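Local coordinates for protein amino acid amide racemase (Ochrobactrum anthropi, PDB 6GIO) that binds pyridoxal-5'-phosphate and belongs to the class-III aminotransferase family of cofactor-dependent enzymes, at residues Y58-I63 with L310-R315; R96-N101 with D261-G266. All blocks are in the same frame, centred on the assembly; numbering follows the deposited sequence.

Contact 1. Residues Y58-I63 with L310-R315. With EDO (1,2-ethanediol), chain H.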
ATOM      1  N   TYR C  58      -7.330  18.847  -8.342  1.00 22.60           N
ATOM      2  CA  TYR C  58      -6.318  19.197  -7.373  1.00 22.94           C
ATOM      3  C   TYR C  58      -6.845  20.396  -6.550  1.00 24.59           C
ATOM      4  O   TYR C  58      -7.371  21.348  -7.093  1.00 26.02           O
ATOM      5  CB  TYR C  58      -4.991  19.508  -8.144  1.00 23.21           C
ATOM      6  CG  TYR C  58      -4.571  18.315  -9.005  1.00 22.39           C
ATOM      7  CD1 TYR C  58      -3.976  17.202  -8.441  1.00 24.24           C
ATOM      8  CD2 TYR C  58      -4.815  18.286 -10.364  1.00 24.32           C
ATOM      9  CE1 TYR C  58      -3.630  16.080  -9.210  1.00 23.43           C
ATOM     10  CE2 TYR C  58      -4.476  17.164 -11.140  1.00 24.94           C
ATOM     11  CZ  TYR C  58      -3.879  16.062 -10.547  1.00 23.82           C
ATOM     12  OH  TYR C  58      -3.518  14.951 -11.306  1.00 25.33           O
ATOM     13  N   GLY C  59      -6.687  20.332  -5.234  1.00 25.93           N
ATOM     14  CA  GLY C  59      -7.171  21.354  -4.328  1.00 24.90           C
ATOM     15  C   GLY C  59      -8.686  21.389  -4.230  1.00 25.87           C
ATOM     16  O   GLY C  59      -9.252  22.390  -3.838  1.00 25.13           O
ATOM     17  N   HIS C  60      -9.366  20.307  -4.586  1.00 25.14           N
ATOM     18  CA  HIS C  60     -10.818  20.349  -4.596  1.00 26.16           C
ATOM     19  C   HIS C  60     -11.316  20.576  -3.146  1.00 26.70           C
ATOM     20  O   HIS C  60     -10.913  19.845  -2.228  1.00 25.61           O
ATOM     21  CB  HIS C  60     -11.416  19.070  -5.178  1.00 25.05           C
ATOM     22  CG  HIS C  60     -12.895  19.150  -5.352  1.00 27.42           C
ATOM     23  ND1 HIS C  60     -13.778  19.025  -4.294  1.00 27.41           N
ATOM     24  CD2 HIS C  60     -13.647  19.401  -6.448  1.00 26.21           C
ATOM     25  CE1 HIS C  60     -15.010  19.179  -4.743  1.00 27.50           C
ATOM     26  NE2 HIS C  60     -14.955  19.422  -6.042  1.00 26.59           N
ATOM     27  N   PRO C  61     -12.191  21.571  -2.943  1.00 29.06           N
ATOM     28  CA  PRO C  61     -12.613  21.935  -1.580  1.00 30.50           C
ATOM     29  C   PRO C  61     -13.228  20.810  -0.734  1.00 28.13           C
ATOM     30  O   PRO C  61     -13.029  20.817   0.471  1.00 26.76           O
ATOM     31  CB  PRO C  61     -13.626  23.107  -1.785  1.00 31.39           C
ATOM     32  CG  PRO C  61     -13.810  23.259  -3.250  1.00 33.41           C
ATOM     33  CD  PRO C  61     -12.679  22.533  -3.947  1.00 32.78           C
ATOM     34  N   ALA C  62     -13.971  19.869  -1.315  1.00 27.72           N
ATOM     35  CA  ALA C  62     -14.557  18.782  -0.509  1.00 27.99           C
ATOM     36  C   ALA C  62     -13.435  17.904   0.063  1.00 29.15           C
ATOM     37  O   ALA C  62     -13.477  17.460   1.213  1.00 27.89           O
ATOM     38  CB  ALA C  62     -15.527  17.942  -1.334  1.00 25.99           C
ATOM     39  N   ILE C  63     -12.418  17.655  -0.750  1.00 26.97           N
ATOM     40  CA  ILE C  63     -11.333  16.772  -0.333  1.00 27.00           C
ATOM     41  C   ILE C  63     -10.444  17.525   0.638  1.00 25.84           C
ATOM     42  O   ILE C  63     -10.060  16.971   1.684  1.00 25.79           O
ATOM     43  CB  ILE C  63     -10.536  16.240  -1.531  1.00 26.87           C
ATOM     44  CG1 ILE C  63     -11.449  15.295  -2.327  1.00 28.41           C
ATOM     45  CG2 ILE C  63      -9.284  15.528  -1.061  1.00 25.58           C
ATOM     46  CD1 ILE C  63     -10.856  14.932  -3.654  1.00 28.94           C
ATOM     47  N   LEU C 310     -16.860  10.191  -3.054  1.00 24.96           N
ATOM     48  CA  LEU C 310     -18.160   9.580  -3.324  1.00 24.87           C
ATOM     49  C   LEU C 310     -19.272  10.593  -3.157  1.00 27.48           C
ATOM     50  O   LEU C 310     -20.191  10.642  -3.966  1.00 26.30           O
ATOM     51  CB  LEU C 310     -18.409   8.403  -2.389  1.00 26.05           C
ATOM     52  CG  LEU C 310     -17.467   7.213  -2.467  1.00 27.04           C
ATOM     53  CD1 LEU C 310     -18.079   6.057  -1.681  1.00 28.99           C
ATOM     54  CD2 LEU C 310     -17.212   6.779  -3.892  1.00 27.57           C
ATOM     55  N   ASN C 311     -19.192  11.438  -2.125  1.00 29.84           N
ATOM     56  CA  ASN C 311     -20.301  12.361  -1.876  1.00 29.01           C
ATOM     57  C   ASN C 311     -20.423  13.372  -3.032  1.00 27.01           C
ATOM     58  O   ASN C 311     -21.522  13.619  -3.531  1.00 26.23           O
ATOM     59  CB  ASN C 311     -20.133  13.063  -0.523  1.00 30.87           C
ATOM     60  CG  ASN C 311     -21.297  13.977  -0.187  1.00 30.86           C
ATOM     61  OD1 ASN C 311     -22.418  13.531   0.044  1.00 32.86           O
ATOM     62  ND2 ASN C 311     -21.034  15.253  -0.190  1.00 29.92           N
ATOM     63  N   THR C 312     -19.289  13.934  -3.469  1.00 23.17           N
ATOM     64  CA  THR C 312     -19.255  14.867  -4.583  1.00 22.63           C
ATOM     65  C   THR C 312     -19.766  14.272  -5.883  1.00 23.13           C
ATOM     66  O   THR C 312     -20.534  14.897  -6.628  1.00 24.54           O
ATOM     67  CB  THR C 312     -17.821  15.335  -4.796  1.00 22.37           C
ATOM     68  OG1 THR C 312     -17.353  15.904  -3.579  1.00 20.84           O
ATOM     69  CG2 THR C 312     -17.738  16.325  -5.876  1.00 23.61           C
ATOM     70  N   ILE C 313     -19.358  13.042  -6.157  1.00 24.08           N
ATOM     71  CA  ILE C 313     -19.798  12.334  -7.360  1.00 25.61           C
ATOM     72  C   ILE C 313     -21.312  12.102  -7.361  1.00 25.86           C
ATOM     73  O   ILE C 313     -21.945  12.255  -8.407  1.00 25.03           O
ATOM     74  CB  ILE C 313     -19.010  10.985  -7.540  1.00 25.40           C
ATOM     75  CG1 ILE C 313     -17.569  11.255  -8.012  1.00 25.89           C
ATOM     76  CG2 ILE C 313     -19.659  10.065  -8.559  1.00 25.16           C
ATOM     77  CD1 ILE C 313     -16.660  10.090  -7.710  1.00 28.04           C
ATOM     78  N   GLU C 314     -21.894  11.703  -6.231  1.00 26.93           N
ATOM     79  CA  GLU C 314     -23.357  11.548  -6.164  1.00 31.91           C
ATOM     80  C   GLU C 314     -24.051  12.918  -6.223  1.00 34.49           C
ATOM     81  O   GLU C 314     -24.990  13.087  -6.975  1.00 33.48           O
ATOM     82  CB  GLU C 314     -23.826  10.869  -4.870  1.00 36.39           C
ATOM     83  CG  GLU C 314     -23.338   9.445  -4.647  1.00 41.99           C
ATOM     84  CD  GLU C 314     -23.706   8.906  -3.254  1.00 47.93           C
ATOM     85  OE1 GLU C 314     -24.880   8.499  -3.074  1.00 49.06           O
ATOM     86  OE2 GLU C 314     -22.829   8.871  -2.343  1.00 50.46           O
ATOM     87  N   ARG C 315     -23.583  13.890  -5.434  1.00 34.61           N
ATOM     88  CA  ARG C 315     -24.286  15.169  -5.297  1.00 36.79           C
ATOM     89  C   ARG C 315     -24.259  15.988  -6.577  1.00 38.10           C
ATOM     90  O   ARG C 315     -25.279  16.536  -6.993  1.00 37.94           O
ATOM     91  CB  ARG C 315     -23.721  15.999  -4.129  1.00 40.61           C
ATOM     92  CG  ARG C 315     -24.277  15.604  -2.759  1.00 45.96           C
ATOM     93  CD  ARG C 315     -23.660  16.422  -1.621  1.00 51.66           C
ATOM     94  NE  ARG C 315     -24.078  17.825  -1.608  1.00 56.60           N
ATOM     95  CZ  ARG C 315     -25.271  18.277  -1.197  1.00 61.16           C
ATOM     96  NH1 ARG C 315     -26.220  17.447  -0.751  1.00 60.70           N
ATOM     97  NH2 ARG C 315     -25.523  19.582  -1.244  1.00 60.81           N
TER
HETATM   98  C1  EDO H 502      -7.638  16.601  -4.179  1.00 24.04           C
HETATM   99  O1  EDO H 502      -8.276  17.607  -4.989  1.00 21.97           O
HETATM  100  C2  EDO H 502      -7.076  17.210  -2.909  1.00 25.10           C
HETATM  101  O2  EDO H 502      -6.067  18.187  -3.279  1.00 24.50           O

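Contact 2. Residues R96-N101 with D261-G266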
ATOM      1  N   ARG C  96     -23.795   0.869   0.270  1.00 26.87           N
ATOM      2  CA  ARG C  96     -24.959   1.520  -0.264  1.00 29.23           C
ATOM      3  C   ARG C  96     -24.850   1.767  -1.776  1.00 28.24           C
ATOM      4  O   ARG C  96     -25.798   1.528  -2.481  1.00 27.02           O
ATOM      5  CB  ARG C  96     -25.179   2.854   0.482  1.00 32.68           C
ATOM      6  CG  ARG C  96     -26.426   3.643   0.095  1.00 33.53           C
ATOM      7  CD  ARG C  96     -26.548   4.959   0.887  1.00 36.40           C
ATOM      8  NE  ARG C  96     -25.281   5.703   0.902  1.00 42.35           N
ATOM      9  CZ  ARG C  96     -24.877   6.568  -0.033  1.00 41.30           C
ATOM     10  NH1 ARG C  96     -25.646   6.860  -1.087  1.00 41.70           N
ATOM     11  NH2 ARG C  96     -23.692   7.154   0.091  1.00 41.74           N
ATOM     12  N   ILE C  97     -23.711   2.261  -2.276  1.00 27.00           N
ATOM     13  CA  ILE C  97     -23.624   2.570  -3.707  1.00 26.25           C
ATOM     14  C   ILE C  97     -23.323   1.379  -4.626  1.00 28.35           C
ATOM     15  O   ILE C  97     -23.333   1.510  -5.843  1.00 26.92           O
ATOM     16  CB  ILE C  97     -22.615   3.713  -4.009  1.00 25.64           C
ATOM     17  CG1 ILE C  97     -21.170   3.273  -3.854  1.00 24.64           C
ATOM     18  CG2 ILE C  97     -22.932   4.927  -3.160  1.00 26.20           C
ATOM     19  CD1 ILE C  97     -20.165   4.201  -4.548  1.00 24.63           C
ATOM     20  N   THR C  98     -23.006   0.222  -4.068  1.00 30.61           N
ATOM     21  CA  THR C  98     -22.645  -0.889  -4.901  1.00 31.75           C
ATOM     22  C   THR C  98     -23.781  -1.899  -4.801  1.00 33.93           C
ATOM     23  O   THR C  98     -24.088  -2.378  -3.736  1.00 33.43           O
ATOM     24  CB  THR C  98     -21.290  -1.518  -4.488  1.00 32.91           C
ATOM     25  OG1 THR C  98     -20.268  -0.496  -4.417  1.00 33.27           O
ATOM     26  CG2 THR C  98     -20.861  -2.578  -5.505  1.00 33.00           C
ATOM     27  N   PRO C  99     -24.426  -2.216  -5.924  1.00 39.75           N
ATOM     28  CA  PRO C  99     -25.483  -3.229  -5.800  1.00 38.32           C
ATOM     29  C   PRO C  99     -24.914  -4.570  -5.350  1.00 37.68           C
ATOM     30  O   PRO C  99     -23.742  -4.896  -5.604  1.00 36.75           O
ATOM     31  CB  PRO C  99     -26.039  -3.335  -7.211  1.00 38.73           C
ATOM     32  CG  PRO C  99     -24.892  -2.951  -8.099  1.00 41.39           C
ATOM     33  CD  PRO C  99     -24.092  -1.922  -7.329  1.00 40.44           C
ATOM     34  N   GLY C 100     -25.743  -5.343  -4.684  1.00 35.71           N
ATOM     35  CA  GLY C 100     -25.290  -6.559  -4.062  1.00 40.88           C
ATOM     36  C   GLY C 100     -26.405  -7.187  -3.259  1.00 40.49           C
ATOM     37  O   GLY C 100     -27.362  -6.519  -2.903  1.00 42.57           O
ATOM     38  N   ASN C 101     -26.271  -8.476  -3.008  1.00 43.38           N
ATOM     39  CA  ASN C 101     -27.297  -9.233  -2.253  1.00 42.57           C
ATOM     40  C   ASN C 101     -26.654  -9.917  -1.045  1.00 41.99           C
ATOM     41  O   ASN C 101     -25.480 -10.218  -1.115  1.00 39.73           O
ATOM     42  CB  ASN C 101     -27.994 -10.229  -3.167  1.00 30.00           C
ATOM     43  CG  ASN C 101     -28.894  -9.551  -4.170  1.00 30.00           C
ATOM     44  OD1 ASN C 101     -28.879  -9.903  -5.338  1.00 30.00           O
ATOM     45  ND2 ASN C 101     -29.656  -8.570  -3.729  1.00 30.00           N
ATOM     46  N   ASP C 261     -19.766 -10.955  -7.522  1.00 22.81           N
ATOM     47  CA  ASP C 261     -19.601 -11.340  -6.163  1.00 22.01           C
ATOM     48  C   ASP C 261     -18.690 -10.374  -5.415  1.00 21.71           C
ATOM     49  O   ASP C 261     -18.841 -10.173  -4.214  1.00 20.67           O
ATOM     50  CB  ASP C 261     -19.007 -12.745  -6.190  1.00 23.20           C
ATOM     51  CG  ASP C 261     -20.002 -13.779  -6.777  1.00 23.92           C
ATOM     52  OD1 ASP C 261     -21.068 -13.881  -6.169  1.00 23.74           O
ATOM     53  OD2 ASP C 261     -19.724 -14.450  -7.810  1.00 23.31           O
ATOM     54  N   MET C 262     -17.711  -9.794  -6.111  1.00 22.27           N
ATOM     55  CA  MET C 262     -16.686  -9.035  -5.427  1.00 21.76           C
ATOM     56  C   MET C 262     -16.299  -7.898  -6.323  1.00 22.65           C
ATOM     57  O   MET C 262     -16.138  -8.101  -7.528  1.00 20.55           O
ATOM     58  CB  MET C 262     -15.466  -9.924  -5.123  1.00 23.38           C
ATOM     59  CG  MET C 262     -14.274  -9.207  -4.454  1.00 23.76           C
ATOM     60  SD  MET C 262     -12.867 -10.248  -3.973  1.00 25.59           S
ATOM     61  CE  MET C 262     -13.621 -11.124  -2.583  1.00 27.05           C
ATOM     62  N   VAL C 263     -16.121  -6.712  -5.731  1.00 21.26           N
ATOM     63  CA  VAL C 263     -15.668  -5.564  -6.491  1.00 21.20           C
ATOM     64  C   VAL C 263     -14.435  -4.977  -5.832  1.00 21.17           C
ATOM     65  O   VAL C 263     -14.390  -4.870  -4.600  1.00 19.94           O
ATOM     66  CB  VAL C 263     -16.756  -4.471  -6.610  1.00 20.26           C
ATOM     67  CG1 VAL C 263     -16.255  -3.336  -7.490  1.00 20.65           C
ATOM     68  CG2 VAL C 263     -18.055  -5.037  -7.179  1.00 20.53           C
ATOM     69  N   VAL C 264     -13.444  -4.624  -6.654  1.00 21.22           N
ATOM     70  CA  VAL C 264     -12.185  -4.040  -6.171  1.00 19.81           C
ATOM     71  C   VAL C 264     -12.125  -2.593  -6.626  1.00 21.66           C
ATOM     72  O   VAL C 264     -12.360  -2.281  -7.843  1.00 21.36           O
ATOM     73  CB  VAL C 264     -10.969  -4.836  -6.694  1.00 21.76           C
ATOM     74  CG1 VAL C 264      -9.632  -4.271  -6.151  1.00 21.85           C
ATOM     75  CG2 VAL C 264     -11.112  -6.310  -6.338  1.00 21.54           C
ATOM     76  N   PHE C 265     -11.884  -1.685  -5.655  1.00 20.00           N
ATOM     77  CA  PHE C 265     -11.810  -0.273  -5.942  1.00 19.31           C
ATOM     78  C   PHE C 265     -10.427   0.293  -5.646  1.00 19.85           C
ATOM     79  O   PHE C 265      -9.697  -0.232  -4.802  1.00 19.27           O
ATOM     80  CB  PHE C 265     -12.815   0.502  -5.104  1.00 19.69           C
ATOM     81  CG  PHE C 265     -14.260   0.126  -5.331  1.00 20.48           C
ATOM     82  CD1 PHE C 265     -14.990   0.731  -6.321  1.00 19.96           C
ATOM     83  CD2 PHE C 265     -14.908  -0.741  -4.460  1.00 20.52           C
ATOM     84  CE1 PHE C 265     -16.311   0.430  -6.492  1.00 20.81           C
ATOM     85  CE2 PHE C 265     -16.258  -1.027  -4.605  1.00 19.52           C
ATOM     86  CZ  PHE C 265     -16.954  -0.452  -5.637  1.00 20.67           C
ATOM     87  N   GLY C 266     -10.081   1.381  -6.325  1.00 22.00           N
ATOM     88  CA  GLY C 266      -8.829   2.059  -6.026  1.00 21.32           C
ATOM     89  C   GLY C 266      -8.674   3.357  -6.752  1.00 21.24           C
ATOM     90  O   GLY C 266      -9.644   4.006  -7.120  1.00 21.32           O
TER

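Contact 1. Residues Y58-I63 with L310-R315
The imidazole of His-60 is the flat group here, and the methyl of Thr-312 reaches it obliquely from helix 300-315. One face of the ring is lined by CD of the following Pro-61, 3.6 Å above the plane and shifted toward the rim, while CA of Ala-62 lies at an edge, in plane. Thr-312 CG2 comes within 4.1 Å of His-60 CE1, near the side of the ring that carries NE2, and the two side chains approach from opposite directions. With CG anti to the backbone N (chi1 -173°), His-60 turns its ring back over the start of helix 61-72. There ND1 accepts from Ala-62 N at 3.1 Å, a capping bond bent to 149° and tilted out of the ring plane. ND1 is thus occupied as an acceptor, consistent with a neutral ring protonated at NE2.

The second touch is Ala-62 CB against Thr-312 OG1, 3.5 Å apart. No hydrogen bond crosses the contact; the hydroxyl instead bonds to Ala-308 O, one turn back in its own helix. With OG1 beside the backbone N, CG2 is the branch that faces the imidazole, a rotamer consistent with that bond. Leu-56 also packs on Thr-312.

A 1,2-ethanediol, probably from the crystallisation liquor, sits between the backbone and the second subunit. Its O1 takes the N-H of His-60 at 2.9 Å and its O2 that of Gly-59 at 3.0 Å; it also bonds to Gly-57 O and to Val-71 O of the second subunit. Ile-63 CG2 closes over its carbon C2. The contact thus joins helix 300-315 to the histidine-capped start of helix 61-72, close to the dimer interface of this class-III aminotransferase fold.

Contact 2. Residues R96-N101 with D261-G266
Thr-98 is the residue through which 96-101 meets Val-263 and Phe-265, and helix 85-97 leads into it. The guanidinium of Arg-96 pairs with Glu-314 through a salt bridge, and Ile-97 CG2 lies 3.7 Å above one of its faces, offset toward the rim. The carbonyl oxygen of Ile-97 is bonded to His-251 NE2. Next comes Thr-98, whose two branches part. With OG1 beside the backbone N (chi1 -53°), the methyl lies anti to that N and meets Val-263 tip to tip, with CG2 of Thr-98 4.1 Å from CG2 of Val-263. The hydroxyl branch goes to the ring of Phe-265, where OG1 stands obliquely 3.5 Å from CZ. This is a van der Waals touch: the polar partner of OG1 is Leu-94 O, in helix 85-97, so the buried hydroxyl is satisfied on its own side.

The strand it covers, 262-265, lies inside the seven-stranded mixed sheet of the cofactor-binding domain, between parallel 234-238 and antiparallel 276-281. Val-263 and Phe-265 point to one side of it, Met-262 and Val-264 to the other, against helix 112-127. Within the pair, CG1 of Val-263 lies 3.5 Å above one face of the Phe-265 ring, near its rim. Gly-266 then leads to Lys-267 of the pyridoxal-5'-phosphate pocket, and the Phe-265 side chain is about 10 Å from that ligand. Beyond Thr-98, whose carbonyl oxygen has a weak bond from Arg-104 NH1, Pro-99 leans on His-251 as the chain runs on toward strand 104-109.

How the contacts relate
From the N terminus the chain enters contact 1 at 58-63 and runs through helix 61-72 to helix 85-97, the next helix, which leads into the first half of contact 2. Strand 262-265 closes that inner loop, and only later does helix 300-315 return to 58-63 and close the outer one; the loops therefore nest without crossing. The centres of the two contacts are about 20 Å apart, yet they touch directly. Glu-314 OE1 forms a salt bridge with Arg-96 NH1 at 2.7 Å, and Leu-310 CD2 packs on Ile-97 CD1. Helix 300-315 is thereby joined both to the start of helix 61-72 and to helix 85-97, which itself leads onto the central sheet.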